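Local atomic coordinates of phospholipase A1 (Streptomyces albidoflavus, PDB entry 4HYQ), a protein that hydrolyses glycerophospholipids, probably releasing the fatty acid from the sn-1 position, as a lipase of the GDSL (SGNH hydrolase) family. Residues G3-L8 against T73-L78. Residues are numbered along the deposited sequence; the frame is centred on the assembly and turned at random.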
ATOM      1  N   GLY A   3       7.116 -14.999 -18.477  1.00 25.30           N
ATOM      2  CA  GLY A   3       6.553 -13.673 -18.596  1.00 21.39           C
ATOM      3  C   GLY A   3       7.145 -12.645 -17.656  1.00 17.49           C
ATOM      4  O   GLY A   3       7.781 -12.968 -16.656  1.00 16.79           O
ATOM      5  N   GLY A   4       6.904 -11.388 -17.984  1.00 16.56           N
ATOM      6  CA  GLY A   4       7.451 -10.317 -17.187  1.00 14.15           C
ATOM      7  C   GLY A   4       6.621  -9.989 -15.977  1.00 13.25           C
ATOM      8  O   GLY A   4       5.407 -10.216 -15.941  1.00 13.12           O
ATOM      9  N   TYR A   5       7.296  -9.456 -14.969  1.00 11.06           N
ATOM     10  CA  TYR A   5       6.631  -9.035 -13.741  1.00 10.60           C
ATOM     11  C   TYR A   5       6.756  -7.517 -13.683  1.00 10.81           C
ATOM     12  O   TYR A   5       7.861  -6.980 -13.833  1.00 11.25           O
ATOM     13  CB  TYR A   5       7.316  -9.673 -12.529  1.00 10.45           C
ATOM     14  CG  TYR A   5       6.901  -9.095 -11.181  1.00  9.44           C
ATOM     15  CD1 TYR A   5       5.588  -8.679 -10.947  1.00  9.51           C
ATOM     16  CD2 TYR A   5       7.816  -9.000 -10.138  1.00  9.76           C
ATOM     17  CE1 TYR A   5       5.193  -8.177  -9.693  1.00 10.26           C
ATOM     18  CE2 TYR A   5       7.434  -8.514  -8.878  1.00  9.03           C
ATOM     19  CZ  TYR A   5       6.136  -8.109  -8.668  1.00 10.71           C
ATOM     20  OH  TYR A   5       5.790  -7.664  -7.418  1.00 10.81           O
ATOM     21  N   VAL A   6       5.630  -6.829 -13.522  1.00  8.78           N
ATOM     22  CA  VAL A   6       5.645  -5.372 -13.406  1.00  9.29           C
ATOM     23  C   VAL A   6       5.051  -5.041 -12.037  1.00  9.71           C
ATOM     24  O   VAL A   6       3.948  -5.473 -11.710  1.00  9.19           O
ATOM     25  CB  VAL A   6       4.815  -4.690 -14.528  1.00  8.96           C
ATOM     26  CG1 VAL A   6       4.798  -3.177 -14.338  1.00 10.32           C
ATOM     27  CG2 VAL A   6       5.437  -5.010 -15.902  1.00 10.58           C
ATOM     28  N   ALA A   7       5.806  -4.298 -11.229  1.00  9.03           N
ATOM     29  CA  ALA A   7       5.364  -3.907  -9.887  1.00  8.07           C
ATOM     30  C   ALA A   7       5.009  -2.420  -9.864  1.00 10.12           C
ATOM     31  O   ALA A   7       5.874  -1.544  -9.977  1.00  9.86           O
ATOM     32  CB  ALA A   7       6.467  -4.215  -8.859  1.00  9.18           C
ATOM     33  N   LEU A   8       3.720  -2.158  -9.701  1.00  8.43           N
ATOM     34  CA  LEU A   8       3.161  -0.805  -9.700  1.00  9.31           C
ATOM     35  C   LEU A   8       2.760  -0.339  -8.318  1.00  9.40           C
ATOM     36  O   LEU A   8       2.606  -1.133  -7.392  1.00  9.11           O
ATOM     37  CB  LEU A   8       1.871  -0.782 -10.526  1.00  9.69           C
ATOM     38  CG  LEU A   8       1.870  -1.390 -11.927  1.00  9.27           C
ATOM     39  CD1 LEU A   8       0.421  -1.512 -12.445  1.00  9.59           C
ATOM     40  CD2 LEU A   8       2.698  -0.493 -12.851  1.00  9.58           C
ATOM     41  N   THR A  73       3.648  -9.516 -20.363  1.00 11.91           N
ATOM     42  CA  THR A  73       3.588  -9.406 -18.907  1.00 12.10           C
ATOM     43  C   THR A  73       2.724 -10.546 -18.365  1.00 12.95           C
ATOM     44  O   THR A  73       1.610 -10.758 -18.848  1.00 14.85           O
ATOM     45  CB  THR A  73       2.952  -8.077 -18.483  1.00 12.77           C
ATOM     46  OG1 THR A  73       3.681  -6.989 -19.073  1.00 11.75           O
ATOM     47  CG2 THR A  73       2.963  -7.946 -16.954  1.00 11.64           C
ATOM     48  N   SER A  74       3.233 -11.280 -17.381  1.00 13.03           N
ATOM     49  CA  SER A  74       2.468 -12.374 -16.800  1.00 14.65           C
ATOM     50  C   SER A  74       2.023 -12.103 -15.361  1.00 13.46           C
ATOM     51  O   SER A  74       1.130 -12.777 -14.856  1.00 13.90           O
ATOM     52  CB  SER A  74       3.275 -13.673 -16.844  1.00 15.29           C
ATOM     53  OG  SER A  74       4.427 -13.600 -16.019  1.00 18.71           O
ATOM     54  N   LEU A  75       2.644 -11.121 -14.707  1.00 11.78           N
ATOM     55  CA  LEU A  75       2.299 -10.803 -13.325  1.00 10.45           C
ATOM     56  C   LEU A  75       2.393  -9.305 -13.085  1.00 11.29           C
ATOM     57  O   LEU A  75       3.349  -8.661 -13.532  1.00  9.64           O
ATOM     58  CB  LEU A  75       3.249 -11.524 -12.352  1.00 10.71           C
ATOM     59  CG  LEU A  75       3.043 -11.265 -10.843  1.00 12.45           C
ATOM     60  CD1 LEU A  75       1.663 -11.770 -10.417  1.00 12.93           C
ATOM     61  CD2 LEU A  75       4.135 -11.953 -10.020  1.00 12.56           C
ATOM     62  N   VAL A  76       1.389  -8.765 -12.406  1.00 10.20           N
ATOM     63  CA  VAL A  76       1.369  -7.351 -12.048  1.00 11.16           C
ATOM     64  C   VAL A  76       0.951  -7.255 -10.580  1.00 11.37           C
ATOM     65  O   VAL A  76      -0.004  -7.911 -10.159  1.00 11.84           O
ATOM     66  CB  VAL A  76       0.337  -6.537 -12.886  1.00  9.87           C
ATOM     67  CG1 VAL A  76       0.269  -5.087 -12.366  1.00  9.90           C
ATOM     68  CG2 VAL A  76       0.725  -6.530 -14.364  1.00 10.59           C
ATOM     69  N   SER A  77       1.671  -6.458  -9.794  1.00  9.27           N
ATOM     70  CA  SER A  77       1.274  -6.253  -8.398  1.00  8.95           C
ATOM     71  C   SER A  77       0.988  -4.764  -8.297  1.00  9.39           C
ATOM     72  O   SER A  77       1.545  -3.966  -9.071  1.00  8.17           O
ATOM     73  CB  SER A  77       2.381  -6.659  -7.415  1.00  9.11           C
ATOM     74  OG  SER A  77       3.624  -6.020  -7.686  1.00  9.77           O
ATOM     75  N   LEU A  78       0.123  -4.389  -7.363  1.00  8.14           N
ATOM     76  CA  LEU A  78      -0.250  -2.993  -7.210  1.00 10.11           C
ATOM     77  C   LEU A  78      -0.788  -2.608  -5.843  1.00  8.96           C
ATOM     78  O   LEU A  78      -1.574  -3.352  -5.258  1.00  9.65           O
ATOM     79  CB  LEU A  78      -1.344  -2.640  -8.235  1.00 10.24           C
ATOM     80  CG  LEU A  78      -2.087  -1.294  -8.167  1.00  9.55           C
ATOM     81  CD1 LEU A  78      -1.151  -0.174  -8.634  1.00  9.01           C
ATOM     82  CD2 LEU A  78      -3.314  -1.324  -9.081  1.00 11.29           C
TER
HETATM   83  O   HOH W   1       3.723  -3.592  -6.623  1.00 10.07           O
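Gly4 to Leu8 run parallel to Thr73-Leu78; the axes of the short segments approach to 4.7 Å and are inclined by 25°. At the start a beta bulge shifts the register by one residue, letting Gly4 O take two amide hydrogens, from Ser74 N at 2.8 Å and from Leu75 N at 3.2 Å. From the Leu75 bond onward the pairing is regular: Val6 N bonds to Leu75 O at 2.9 Å, Val6 O then accepts Ser77 N, and Leu8 N reaches Ser77 O. Tyr5, Ala7, Leu75 and Ser77 share one face of the sheet. Tyr5 CG lies anti to the backbone N (chi1 168°), which leans the ring forward, obliquely to the strand, side by side with Leu75, whose CD2 sits over one ring face, 4.1 Å from the centroid in a CH-pi contact. The phenol ends at Ser77, OH to OG 2.7 Å, and the same OG meets a water that donates to Leu8 O. A phenylalanine in place of Tyr5 would probably keep the contact with Leu75 but leave Ser77 OG without its phenol partner. Helix 35-43 covers this side, the rings of Trp39 and Tyr5 meeting edge-to-face and Pro36 touching Tyr5 and Ala7. On the other face, Leu8 CD1 packs on Val76 CG1 at 3.6 Å, and Val6 CG2 meets Thr73 CG2. Strand 73-79 is central, and 4-9 its neighbour toward 47-50, in the 2-1-3-4-5 parallel sheet characteristic of the alpha/beta SGNH hydrolase fold.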